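PDB 6FN6: fatty acid synthase 1, isoform A from Drosophila melanogaster, which probably makes long-chain saturated fatty acids from acetyl-CoA and malonyl-CoA using NADPH, this portion being its dehydratase, enoylreductase and ketoreductase modifying region. Local coordinates for residues 447-452 with 531-536; 703-708 with 725-730; 569-574 with 918-923; 11-16 with 28-33. One frame throughout, in Å; residues are numbered along the deposited sequence.

Interaction 1 (447-452 with 531-536); sequences VDLKTR and LYRQQL
Leu449 and Leu536 each set CG anti to the carbonyl carbon and next to the backbone N (chi1 -62° and -59°), and the two side chains cross at about a right angle. The crossing puts the fork of Leu449 over the last helical turn of 531-536. Its CD1 touches Leu536 CB at 3.8 Å and lies 4.0 Å from the carbonyl O of Arg533. Its CD2 reaches the Leu536 carbonyl O at 3.5 Å, so one leucine covers side chain and backbone together. Val447 adds a looser contact, CG2 to Leu536 O at 4.1 Å, and the same CG2 lies over one face of the Arg452 guanidinium, offset toward its rim.

The bend that presents Leu449 is an Asx turn: Lys450 N gives a hydrogen bond to Asp448 OD1 at 3.3 Å, arriving 70° out of the carboxylate plane. Replacing Leu449 by an alanine removes both methyls and is likely to open a gap beside Leu536 CB and its carbonyl. The loop follows the preceding sheet, consistent with the methyltransferase-like domain of animal synthases, and leads to the pseudo-KR domain that holds the helix. The segments thus meet by methyl groups against side-chain carbon and carbonyl oxygen; polar ties lie beside them, in the backbone bond of Val447 with Glu537 and the salt bridges of Arg452 with Asp539 and Arg533 with Glu537.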
loop_
_atom_site.group_PDB
_atom_site.type_symbol
_atom_site.label_atom_id
_atom_site.label_comp_id
_atom_site.label_asym_id
_atom_site.label_seq_id
_atom_site.Cartn_x
_atom_site.Cartn_y
_atom_site.Cartn_z
ATOM N N VAL A 447 68.898 56.868 -4.035
ATOM C CA VAL A 447 68.763 58.056 -3.197
ATOM C C VAL A 447 70.097 58.343 -2.524
ATOM O O VAL A 447 70.894 57.434 -2.294
ATOM C CB VAL A 447 67.649 57.901 -2.139
ATOM C CG1 VAL A 447 66.314 57.618 -2.801
ATOM C CG2 VAL A 447 68.008 56.815 -1.121
ATOM N N ASP A 448 70.330 59.615 -2.214
ATOM C CA ASP A 448 71.574 60.044 -1.594
ATOM C C ASP A 448 71.430 60.101 -0.076
ATOM O O ASP A 448 70.678 60.918 0.453
ATOM C CB ASP A 448 71.986 61.412 -2.144
ATOM C CG ASP A 448 73.365 61.842 -1.686
ATOM O OD1 ASP A 448 74.116 61.006 -1.142
ATOM O OD2 ASP A 448 73.704 63.022 -1.887
ATOM N N LEU A 449 72.140 59.215 0.615
ATOM C CA LEU A 449 72.049 59.114 2.069
ATOM C C LEU A 449 72.624 60.359 2.747
ATOM O O LEU A 449 72.219 60.730 3.851
ATOM C CB LEU A 449 72.782 57.866 2.559
ATOM C CG LEU A 449 72.250 56.520 2.054
ATOM C CD1 LEU A 449 73.025 55.375 2.688
ATOM C CD2 LEU A 449 70.753 56.366 2.320
ATOM N N LYS A 450 73.577 60.987 2.070
ATOM C CA LYS A 450 74.277 62.161 2.576
ATOM C C LYS A 450 73.411 63.417 2.679
ATOM O O LYS A 450 73.443 64.117 3.689
ATOM C CB LYS A 450 75.471 62.438 1.659
ATOM C CG LYS A 450 76.607 61.429 1.783
ATOM C CD LYS A 450 77.509 61.442 0.555
ATOM C CE LYS A 450 78.195 62.773 0.313
ATOM N NZ LYS A 450 78.125 63.127 -1.139
ATOM N N THR A 451 72.650 63.703 1.629
ATOM C CA THR A 451 71.883 64.947 1.555
ATOM C C THR A 451 70.574 64.979 2.356
ATOM O O THR A 451 70.046 66.056 2.617
ATOM C CB THR A 451 71.557 65.287 0.089
ATOM O OG1 THR A 451 70.854 64.197 -0.521
ATOM C CG2 THR A 451 72.838 65.588 -0.685
ATOM N N ARG A 452 70.031 63.824 2.724
ATOM C CA ARG A 452 68.775 63.809 3.476
ATOM C C ARG A 452 68.989 63.533 4.965
ATOM O O ARG A 452 69.806 62.696 5.347
ATOM C CB ARG A 452 67.803 62.794 2.880
ATOM C CG ARG A 452 68.193 61.344 3.040
ATOM C CD ARG A 452 67.222 60.471 2.265
ATOM N NE ARG A 452 67.252 59.080 2.694
ATOM C CZ ARG A 452 66.393 58.159 2.273
ATOM N NH1 ARG A 452 65.435 58.485 1.414
ATOM N NH2 ARG A 452 66.487 56.913 2.714
ATOM N N LEU A 531 79.402 48.259 3.228
ATOM C CA LEU A 531 78.426 47.181 3.264
ATOM C C LEU A 531 77.002 47.717 3.153
ATOM O O LEU A 531 76.208 47.249 2.335
ATOM C CB LEU A 531 78.587 46.383 4.561
ATOM C CG LEU A 531 77.534 45.321 4.884
ATOM C CD1 LEU A 531 77.463 44.268 3.790
ATOM C CD2 LEU A 531 77.833 44.683 6.234
ATOM N N TYR A 532 76.688 48.698 3.992
ATOM C CA TYR A 532 75.344 49.252 4.083
ATOM C C TYR A 532 75.018 50.287 3.002
ATOM O O TYR A 532 73.874 50.386 2.562
ATOM C CB TYR A 532 75.149 49.904 5.453
ATOM C CG TYR A 532 75.182 48.947 6.622
ATOM C CD1 TYR A 532 76.389 48.505 7.147
ATOM C CD2 TYR A 532 74.011 48.501 7.215
ATOM C CE1 TYR A 532 76.427 47.638 8.221
ATOM C CE2 TYR A 532 74.039 47.631 8.291
ATOM C CZ TYR A 532 75.250 47.204 8.790
ATOM O OH TYR A 532 75.282 46.340 9.862
ATOM N N ARG A 533 76.020 51.058 2.584
ATOM C CA ARG A 533 75.782 52.232 1.740
ATOM C C ARG A 533 75.081 51.887 0.425
ATOM O O ARG A 533 74.024 52.437 0.126
ATOM C CB ARG A 533 77.107 52.958 1.453
ATOM C CG ARG A 533 76.938 54.384 0.919
ATOM C CD ARG A 533 78.275 55.031 0.562
ATOM N NE ARG A 533 78.876 54.504 -0.663
ATOM C CZ ARG A 533 78.781 55.090 -1.855
ATOM N NH1 ARG A 533 78.128 56.242 -2.000
ATOM N NH2 ARG A 533 79.361 54.538 -2.913
ATOM N N GLN A 534 75.654 50.977 -0.355
ATOM C CA GLN A 534 75.066 50.627 -1.645
ATOM C C GLN A 534 73.656 50.070 -1.467
ATOM O O GLN A 534 72.775 50.305 -2.297
ATOM C CB GLN A 534 75.929 49.605 -2.390
ATOM C CG GLN A 534 75.518 49.419 -3.849
ATOM C CD GLN A 534 75.785 48.018 -4.372
ATOM O OE1 GLN A 534 76.863 47.458 -4.169
ATOM N NE2 GLN A 534 74.795 47.444 -5.048
ATOM N N GLN A 535 73.445 49.339 -0.378
ATOM C CA GLN A 535 72.148 48.732 -0.114
ATOM C C GLN A 535 71.110 49.776 0.261
ATOM O O GLN A 535 70.009 49.795 -0.291
ATOM C CB GLN A 535 72.257 47.691 0.999
ATOM C CG GLN A 535 70.952 46.966 1.269
ATOM C CD GLN A 535 70.481 46.166 0.076
ATOM O OE1 GLN A 535 71.249 45.896 -0.848
ATOM N NE2 GLN A 535 69.210 45.793 0.081
ATOM N N LEU A 536 71.459 50.637 1.210
ATOM C CA LEU A 536 70.509 51.607 1.724
ATOM C C LEU A 536 70.267 52.711 0.703
ATOM O O LEU A 536 69.326 53.492 0.834
ATOM C CB LEU A 536 71.007 52.193 3.042
ATOM C CG LEU A 536 71.239 51.179 4.167
ATOM C CD1 LEU A 536 71.771 51.867 5.410
ATOM C CD2 LEU A 536 69.971 50.400 4.488
#

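Interaction 2 (703-708 with 725-730); sequences GQMKKG and ISVALA
Met705 reaches helix 719-731 with the end of its side chain, where CE meets Val727 CG1 at 3.8 Å. Its first torsion places CG between the backbone N and the carbonyl carbon (chi1 64°), and from there the chain runs extended through CG and SD, carrying the terminal methyl across the distance between loop and helix. That span is considerable, since the CA atoms of Met705 and Ala728 are 8.3 Å apart.

On the helix, Val727 turns CG1 opposite the backbone N (chi1 179°), which presents this branch to the methionine; the two side chains cross at about a right angle. The same CE lies 4.3 Å from Ala728 CA, where the small alanine side chain probably permits this approach to the helix backbone.

Segment 703-708 connects helix 689-702 to strand 710-713, a central strand of the parallel sheet of the enoylreductase's Rossmann-type nucleotide-binding subdomain. Helix 719-731 follows that strand after a glycine-rich turn that fits the Rossmann-type GxGxxG pattern. Met705 thus bridges the entry to the strand and the helix leaving it. Leu699 and Leu733 also touch Met705, while Tyr692, Val695 and Tyr696 of helix 689-702 pack on Val727, and Ala728 rests on Val735 of the sheet.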
loop_
_atom_site.group_PDB
_atom_site.type_symbol
_atom_site.label_atom_id
_atom_site.label_comp_id
_atom_site.label_asym_id
_atom_site.label_seq_id
_atom_site.Cartn_x
_atom_site.Cartn_y
_atom_site.Cartn_z
ATOM N N GLY A 703 12.443 -15.973 1.046
ATOM C CA GLY A 703 11.411 -16.448 0.141
ATOM C C GLY A 703 11.140 -17.941 0.198
ATOM O O GLY A 703 10.041 -18.388 -0.135
ATOM N N GLN A 704 12.140 -18.710 0.615
ATOM C CA GLN A 704 12.015 -20.163 0.693
ATOM C C GLN A 704 11.464 -20.727 -0.609
ATOM O O GLN A 704 10.400 -21.344 -0.625
ATOM C CB GLN A 704 11.109 -20.570 1.854
ATOM C CG GLN A 704 11.482 -19.955 3.192
ATOM C CD GLN A 704 10.633 -20.488 4.331
ATOM O OE1 GLN A 704 10.082 -19.721 5.121
ATOM N NE2 GLN A 704 10.527 -21.809 4.425
ATOM N N MET A 705 12.196 -20.523 -1.696
ATOM C CA MET A 705 11.739 -20.951 -3.009
ATOM C C MET A 705 11.846 -22.466 -3.143
ATOM O O MET A 705 12.800 -23.074 -2.653
ATOM C CB MET A 705 12.546 -20.249 -4.105
ATOM C CG MET A 705 14.033 -20.585 -4.124
ATOM S SD MET A 705 14.845 -19.978 -5.616
ATOM C CE MET A 705 16.543 -20.424 -5.285
ATOM N N LYS A 706 10.860 -23.068 -3.803
ATOM C CA LYS A 706 10.829 -24.514 -3.988
ATOM C C LYS A 706 10.859 -24.881 -5.467
ATOM O O LYS A 706 10.419 -24.110 -6.320
ATOM C CB LYS A 706 9.580 -25.112 -3.340
ATOM C CG LYS A 706 9.796 -25.673 -1.943
ATOM C CD LYS A 706 9.715 -24.592 -0.882
ATOM C CE LYS A 706 9.868 -25.177 0.513
ATOM N NZ LYS A 706 9.644 -24.158 1.578
ATOM N N LYS A 707 11.373 -26.072 -5.756
ATOM C CA LYS A 707 11.475 -26.562 -7.124
ATOM C C LYS A 707 10.101 -26.603 -7.790
ATOM O O LYS A 707 9.100 -26.933 -7.152
ATOM C CB LYS A 707 12.125 -27.948 -7.132
ATOM C CG LYS A 707 12.123 -28.655 -8.481
ATOM C CD LYS A 707 12.900 -29.963 -8.406
ATOM C CE LYS A 707 12.770 -30.774 -9.684
ATOM N NZ LYS A 707 11.385 -31.286 -9.893
ATOM N N GLY A 708 10.060 -26.262 -9.075
ATOM C CA GLY A 708 8.826 -26.313 -9.836
ATOM C C GLY A 708 8.007 -25.038 -9.759
ATOM O O GLY A 708 7.054 -24.861 -10.519
ATOM N N ILE A 725 18.906 -15.628 -11.672
ATOM C CA ILE A 725 18.483 -16.555 -12.719
ATOM C C ILE A 725 19.259 -17.864 -12.610
ATOM O O ILE A 725 18.693 -18.945 -12.740
ATOM C CB ILE A 725 18.656 -15.926 -14.118
ATOM C CG1 ILE A 725 17.760 -14.693 -14.263
ATOM C CG2 ILE A 725 18.328 -16.942 -15.213
ATOM C CD1 ILE A 725 18.086 -13.829 -15.472
ATOM N N SER A 726 20.562 -17.758 -12.376
ATOM C CA SER A 726 21.425 -18.930 -12.285
ATOM C C SER A 726 21.004 -19.844 -11.139
ATOM O O SER A 726 20.840 -21.047 -11.324
ATOM C CB SER A 726 22.885 -18.501 -12.106
ATOM O OG SER A 726 23.749 -19.624 -12.066
ATOM N N VAL A 727 20.833 -19.271 -9.953
ATOM C CA VAL A 727 20.468 -20.054 -8.779
ATOM C C VAL A 727 19.065 -20.625 -8.947
ATOM O O VAL A 727 18.832 -21.804 -8.681
ATOM C CB VAL A 727 20.570 -19.211 -7.489
ATOM C CG1 VAL A 727 20.169 -20.034 -6.272
ATOM C CG2 VAL A 727 21.981 -18.681 -7.312
ATOM N N ALA A 728 18.130 -19.788 -9.386
ATOM C CA ALA A 728 16.747 -20.214 -9.569
ATOM C C ALA A 728 16.662 -21.403 -10.523
ATOM O O ALA A 728 16.092 -22.443 -10.184
ATOM C CB ALA A 728 15.902 -19.061 -10.086
ATOM N N LEU A 729 17.229 -21.246 -11.716
ATOM C CA LEU A 729 17.225 -22.317 -12.704
ATOM C C LEU A 729 17.902 -23.564 -12.143
ATOM O O LEU A 729 17.538 -24.688 -12.489
ATOM C CB LEU A 729 17.921 -21.873 -13.992
ATOM C CG LEU A 729 17.191 -20.834 -14.852
ATOM C CD1 LEU A 729 18.036 -20.461 -16.059
ATOM C CD2 LEU A 729 15.817 -21.330 -15.294
ATOM N N ALA A 730 18.886 -23.359 -11.275
ATOM C CA ALA A 730 19.605 -24.469 -10.662
ATOM C C ALA A 730 18.692 -25.234 -9.710
ATOM O O ALA A 730 18.776 -26.458 -9.607
ATOM C CB ALA A 730 20.837 -23.966 -9.931
#

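Interaction 3 (569-574 with 918-923); sequences HAYVNA and RTYMHP
Tyr571 lays the outer part of its ring beside the hydroxyl of Tyr920, CE1 to OH at 3.9 Å, with the oxygen at the ring edge and in the ring plane. The two side chains meet obliquely. At the neighbouring tip of the same side chain, Tyr571 OH lies 3.7 Å from Arg918 NH1, a distance too long to be counted as a hydrogen bond; the ring and guanidinium planes stand 73° apart. Tyr571 gains this reach through a first torsion that puts CG between the backbone N and the carbonyl carbon (chi1 69°), from where the ring extends to the loop although CB does not point at it.

Strand 570-574 pairs antiparallel with 583-587, near the enoylreductase part of the chain, while 918-923 belongs to the loop between strand 913-915 and strand 926-930, the latter leading to a glycine-rich turn consistent with the Rossmann fold of the ketoreductase. The contact probably lies near the junction of the two reductase parts.

Glu587, at the end of the partner strand, takes hold of the loop twice: its carbonyl O is bonded to Tyr920 OH, and its carboxylate to Arg918 N. Fixing the Tyr920 hydroxyl in this way would help keep its oxygen at the Tyr571 edge. Ile586 touches both Tyr571 and Arg918, whereas the guanidinium end has a long, weak ion pair with Glu1151.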
loop_
_atom_site.group_PDB
_atom_site.type_symbol
_atom_site.label_atom_id
_atom_site.label_comp_id
_atom_site.label_asym_id
_atom_site.label_seq_id
_atom_site.Cartn_x
_atom_site.Cartn_y
_atom_site.Cartn_z
ATOM N N HIS A 569 49.382 2.996 1.206
ATOM C CA HIS A 569 47.981 2.699 1.490
ATOM C C HIS A 569 47.076 3.876 1.157
ATOM O O HIS A 569 47.357 5.018 1.528
ATOM C CB HIS A 569 47.798 2.298 2.953
ATOM C CG HIS A 569 48.497 1.027 3.320
ATOM N ND1 HIS A 569 48.339 -0.139 2.603
ATOM C CD2 HIS A 569 49.348 0.735 4.331
ATOM C CE1 HIS A 569 49.067 -1.094 3.151
ATOM N NE2 HIS A 569 49.690 -0.590 4.201
ATOM N N ALA A 570 45.980 3.586 0.465
ATOM C CA ALA A 570 45.045 4.622 0.061
ATOM C C ALA A 570 43.646 4.062 -0.147
ATOM O O ALA A 570 43.451 2.851 -0.256
ATOM C CB ALA A 570 45.531 5.297 -1.210
ATOM N N TYR A 571 42.670 4.961 -0.182
ATOM C CA TYR A 571 41.294 4.591 -0.474
ATOM C C TYR A 571 40.721 5.616 -1.441
ATOM O O TYR A 571 41.306 6.681 -1.643
ATOM C CB TYR A 571 40.456 4.520 0.808
ATOM C CG TYR A 571 40.218 5.863 1.454
ATOM C CD1 TYR A 571 41.162 6.424 2.307
ATOM C CD2 TYR A 571 39.052 6.572 1.211
ATOM C CE1 TYR A 571 40.950 7.657 2.899
ATOM C CE2 TYR A 571 38.830 7.803 1.798
ATOM C CZ TYR A 571 39.783 8.342 2.640
ATOM O OH TYR A 571 39.564 9.568 3.228
ATOM N N VAL A 572 39.582 5.289 -2.041
ATOM C CA VAL A 572 38.939 6.184 -2.990
ATOM C C VAL A 572 37.875 6.987 -2.262
ATOM O O VAL A 572 37.161 6.458 -1.409
ATOM C CB VAL A 572 38.347 5.408 -4.179
ATOM C CG1 VAL A 572 37.606 6.347 -5.131
ATOM C CG2 VAL A 572 39.445 4.657 -4.916
ATOM N N ASN A 573 37.776 8.268 -2.599
ATOM C CA ASN A 573 36.796 9.142 -1.978
ATOM C C ASN A 573 36.213 10.110 -2.996
ATOM O O ASN A 573 36.916 10.592 -3.884
ATOM C CB ASN A 573 37.436 9.921 -0.828
ATOM C CG ASN A 573 36.426 10.725 -0.033
ATOM O OD1 ASN A 573 35.234 10.413 -0.023
ATOM N ND2 ASN A 573 36.899 11.771 0.635
ATOM N N ALA A 574 34.918 10.378 -2.865
ATOM C CA ALA A 574 34.258 11.400 -3.662
ATOM C C ALA A 574 34.238 12.699 -2.867
ATOM O O ALA A 574 33.456 12.843 -1.928
ATOM C CB ALA A 574 32.850 10.968 -4.030
ATOM N N ARG A 918 47.883 12.754 2.819
ATOM C CA ARG A 918 47.084 13.205 3.946
ATOM C C ARG A 918 47.715 12.769 5.257
ATOM O O ARG A 918 48.094 11.610 5.422
ATOM C CB ARG A 918 45.652 12.679 3.836
ATOM C CG ARG A 918 44.783 13.007 5.036
ATOM C CD ARG A 918 43.318 12.759 4.740
ATOM N NE ARG A 918 42.820 13.686 3.729
ATOM C CZ ARG A 918 41.547 13.794 3.365
ATOM N NH1 ARG A 918 40.620 13.029 3.933
ATOM N NH2 ARG A 918 41.197 14.670 2.433
ATOM N N THR A 919 47.844 13.717 6.179
ATOM C CA THR A 919 48.481 13.462 7.461
ATOM C C THR A 919 47.426 13.267 8.536
ATOM O O THR A 919 46.508 14.072 8.677
ATOM C CB THR A 919 49.431 14.617 7.864
ATOM O OG1 THR A 919 50.326 14.905 6.782
ATOM C CG2 THR A 919 50.238 14.255 9.099
ATOM N N TYR A 920 47.561 12.180 9.285
ATOM C CA TYR A 920 46.641 11.870 10.368
ATOM C C TYR A 920 47.338 12.033 11.715
ATOM O O TYR A 920 48.561 11.955 11.803
ATOM C CB TYR A 920 46.104 10.447 10.221
ATOM C CG TYR A 920 45.344 10.204 8.932
ATOM C CD1 TYR A 920 46.012 9.876 7.758
ATOM C CD2 TYR A 920 43.959 10.294 8.893
ATOM C CE1 TYR A 920 45.319 9.651 6.582
ATOM C CE2 TYR A 920 43.260 10.070 7.722
ATOM C CZ TYR A 920 43.941 9.749 6.572
ATOM O OH TYR A 920 43.238 9.530 5.408
ATOM N N MET A 921 46.557 12.275 12.762
ATOM C CA MET A 921 47.114 12.369 14.104
ATOM C C MET A 921 47.426 10.984 14.665
ATOM O O MET A 921 46.904 9.972 14.197
ATOM C CB MET A 921 46.158 13.109 15.040
ATOM C CG MET A 921 45.961 14.577 14.698
ATOM S SD MET A 921 47.517 15.485 14.556
ATOM C CE MET A 921 47.560 15.785 12.792
ATOM N N HIS A 922 48.301 10.953 15.662
ATOM C CA HIS A 922 48.678 9.713 16.326
ATOM C C HIS A 922 47.674 9.385 17.434
ATOM O O HIS A 922 47.431 10.213 18.313
ATOM C CB HIS A 922 50.088 9.839 16.903
ATOM C CG HIS A 922 50.742 8.526 17.191
ATOM N ND1 HIS A 922 50.245 7.636 18.117
ATOM C CD2 HIS A 922 51.857 7.955 16.679
ATOM C CE1 HIS A 922 51.023 6.569 18.161
ATOM N NE2 HIS A 922 52.009 6.737 17.299
ATOM N N PRO A 923 47.082 8.176 17.397
ATOM C CA PRO A 923 46.014 7.843 18.350
ATOM C C PRO A 923 46.497 7.550 19.773
ATOM O O PRO A 923 45.679 7.261 20.643
ATOM C CB PRO A 923 45.380 6.594 17.731
ATOM C CG PRO A 923 46.480 5.954 16.979
ATOM C CD PRO A 923 47.316 7.079 16.439
#

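Interaction 4 (11-16 with 28-33); sequences VDLSKE and GRILFP
Leu13 and Ile30 point at each other tip to tip: Leu13 CD2 meets Ile30 CD1 at 4.0 Å and Ile30 CG2 at 4.2 Å, so one leucine methyl meets both the CD1 tip and the CG2 branch. Ile30 holds CG1 anti to its carbonyl carbon (chi1 -60°) with CG2 opposite the backbone N, which spreads the two branches to receive that methyl. The second pair is turned differently. Val11 CG2 approaches the Phe32 ring obliquely and stops 4.2 Å from CE1. Phe32 is brought there by its ring end, since its CB does not face the partner segment. Pro33 CD lies 3.7 Å above one ring face, offset toward the rim, while Tyr37 meets the ring edge-to-face.

Both segments lie in the predicted N-terminal hotdog fold of the dehydratase. Strand 7-12 runs beside 76-83, and the short strand 29-31 precedes helix 34-48, at whose N-cap Pro33 sits. Leu71 of strand 70-71 touches Leu13, Ile30 and Phe32 and so binds the two pairs into one apolar cluster. The probable proton acceptor His24 has its ND1 bonded to Leu31 O, and the Ile30 side chain lies about 6 Å from the side chain of His24; the cluster thus lies close to the probable active site.

Beyond strand 7-12 the chain reverses in a type I turn, Lys15 N to Asp12 O at 2.9 Å. Within it Asp12 OD1 takes Ser14 N at 3.1 Å in an Asx turn, the nearly straight bond (167°) coming 77° out of the carboxylate plane.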
loop_
_atom_site.group_PDB
_atom_site.type_symbol
_atom_site.label_atom_id
_atom_site.label_comp_id
_atom_site.label_asym_id
_atom_site.label_seq_id
_atom_site.Cartn_x
_atom_site.Cartn_y
_atom_site.Cartn_z
ATOM N N VAL A 11 1.217 35.067 -0.514
ATOM C CA VAL A 11 2.100 35.643 0.493
ATOM C C VAL A 11 3.201 36.444 -0.190
ATOM O O VAL A 11 3.843 35.973 -1.130
ATOM C CB VAL A 11 2.690 34.552 1.420
ATOM C CG1 VAL A 11 1.576 33.793 2.126
ATOM C CG2 VAL A 11 3.574 33.591 0.646
ATOM N N ASP A 12 3.396 37.669 0.290
ATOM C CA ASP A 12 4.385 38.583 -0.268
ATOM C C ASP A 12 5.296 39.112 0.834
ATOM O O ASP A 12 4.848 39.818 1.737
ATOM C CB ASP A 12 3.691 39.742 -0.991
ATOM C CG ASP A 12 4.676 40.712 -1.620
ATOM O OD1 ASP A 12 5.864 40.355 -1.756
ATOM O OD2 ASP A 12 4.260 41.833 -1.981
ATOM N N LEU A 13 6.577 38.768 0.758
ATOM C CA LEU A 13 7.532 39.146 1.795
ATOM C C LEU A 13 7.764 40.656 1.844
ATOM O O LEU A 13 8.418 41.155 2.759
ATOM C CB LEU A 13 8.866 38.427 1.582
ATOM C CG LEU A 13 8.970 37.019 2.179
ATOM C CD1 LEU A 13 7.883 36.097 1.633
ATOM C CD2 LEU A 13 10.351 36.433 1.931
ATOM N N SER A 14 7.228 41.382 0.869
ATOM C CA SER A 14 7.308 42.838 0.883
ATOM C C SER A 14 6.322 43.436 1.881
ATOM O O SER A 14 6.485 44.576 2.314
ATOM C CB SER A 14 7.040 43.403 -0.513
ATOM O OG SER A 14 8.065 43.033 -1.419
ATOM N N LYS A 15 5.301 42.666 2.245
ATOM C CA LYS A 15 4.276 43.139 3.170
ATOM C C LYS A 15 4.664 42.825 4.617
ATOM O O LYS A 15 5.382 41.861 4.881
ATOM C CB LYS A 15 2.920 42.513 2.836
ATOM C CG LYS A 15 1.744 43.186 3.535
ATOM C CD LYS A 15 0.409 42.592 3.110
ATOM C CE LYS A 15 0.207 41.191 3.673
ATOM N NZ LYS A 15 -0.946 40.490 3.051
ATOM N N GLU A 16 4.195 43.654 5.545
ATOM C CA GLU A 16 4.572 43.536 6.952
ATOM C C GLU A 16 4.170 42.196 7.564
ATOM O O GLU A 16 4.903 41.637 8.379
ATOM C CB GLU A 16 3.950 44.675 7.765
ATOM C CG GLU A 16 2.429 44.728 7.719
ATOM C CD GLU A 16 1.867 45.964 8.400
ATOM O OE1 GLU A 16 2.666 46.776 8.914
ATOM O OE2 GLU A 16 0.628 46.121 8.422
ATOM N N GLY A 28 21.412 29.434 2.923
ATOM C CA GLY A 28 21.569 30.624 2.105
ATOM C C GLY A 28 20.380 30.977 1.234
ATOM O O GLY A 28 20.501 31.765 0.296
ATOM N N ARG A 29 19.224 30.399 1.539
ATOM C CA ARG A 29 18.010 30.710 0.796
ATOM C C ARG A 29 16.772 30.662 1.691
ATOM O O ARG A 29 16.720 29.901 2.659
ATOM C CB ARG A 29 17.860 29.741 -0.387
ATOM C CG ARG A 29 18.307 28.308 -0.088
ATOM C CD ARG A 29 18.281 27.413 -1.324
ATOM N NE ARG A 29 18.861 26.098 -1.040
ATOM C CZ ARG A 29 18.181 25.032 -0.621
ATOM N NH1 ARG A 29 16.869 25.095 -0.434
ATOM N NH2 ARG A 29 18.820 23.892 -0.393
ATOM N N ILE A 30 15.785 31.494 1.367
ATOM C CA ILE A 30 14.546 31.547 2.135
ATOM C C ILE A 30 13.652 30.381 1.727
ATOM O O ILE A 30 13.330 30.219 0.549
ATOM C CB ILE A 30 13.817 32.893 1.937
ATOM C CG1 ILE A 30 14.709 34.055 2.384
ATOM C CG2 ILE A 30 12.493 32.906 2.705
ATOM C CD1 ILE A 30 14.177 35.428 2.011
ATOM N N LEU A 31 13.241 29.583 2.707
ATOM C CA LEU A 31 12.340 28.463 2.459
ATOM C C LEU A 31 11.019 28.673 3.173
ATOM O O LEU A 31 10.995 29.004 4.360
ATOM C CB LEU A 31 12.962 27.149 2.927
ATOM C CG LEU A 31 13.786 26.381 1.898
ATOM C CD1 LEU A 31 15.043 27.161 1.563
ATOM C CD2 LEU A 31 14.120 24.997 2.423
ATOM N N PHE A 32 9.915 28.477 2.458
ATOM C CA PHE A 32 8.617 28.539 3.106
ATOM C C PHE A 32 8.540 27.379 4.085
ATOM O O PHE A 32 8.635 26.222 3.677
ATOM C CB PHE A 32 7.467 28.476 2.108
ATOM C CG PHE A 32 6.155 28.916 2.691
ATOM C CD1 PHE A 32 5.910 30.259 2.925
ATOM C CD2 PHE A 32 5.181 27.992 3.031
ATOM C CE1 PHE A 32 4.712 30.675 3.472
ATOM C CE2 PHE A 32 3.980 28.400 3.577
ATOM C CZ PHE A 32 3.745 29.744 3.799
ATOM N N PRO A 33 8.368 27.680 5.381
ATOM C CA PRO A 33 8.464 26.615 6.380
ATOM C C PRO A 33 7.359 25.576 6.266
ATOM O O PRO A 33 6.230 25.900 5.908
ATOM C CB PRO A 33 8.357 27.372 7.704
ATOM C CG PRO A 33 7.574 28.589 7.372
ATOM C CD PRO A 33 7.988 28.969 5.987
#

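From the N terminus, interaction 4 closes first, a short loop of 11 residues within the predicted N-terminal hotdog fold of the dehydratase. Interaction 1 follows in series and encloses 78 residues, tying the loop that leaves one sheet to a helix of the pseudo-KR domain. Interaction 3 then opens and spans 343 residues, joining a strand near the enoylreductase to a loop before the ketoreductase strand 926-930; nested inside that span is interaction 2, a local contact of the enoylreductase nucleotide-binding subdomain. None crosses another. Interactions 1 and 2 lie on opposite sides of the chain's centre, their centres about 97 Å apart, whereas the nearest atoms of interactions 3 and 4 are about 18 Å apart.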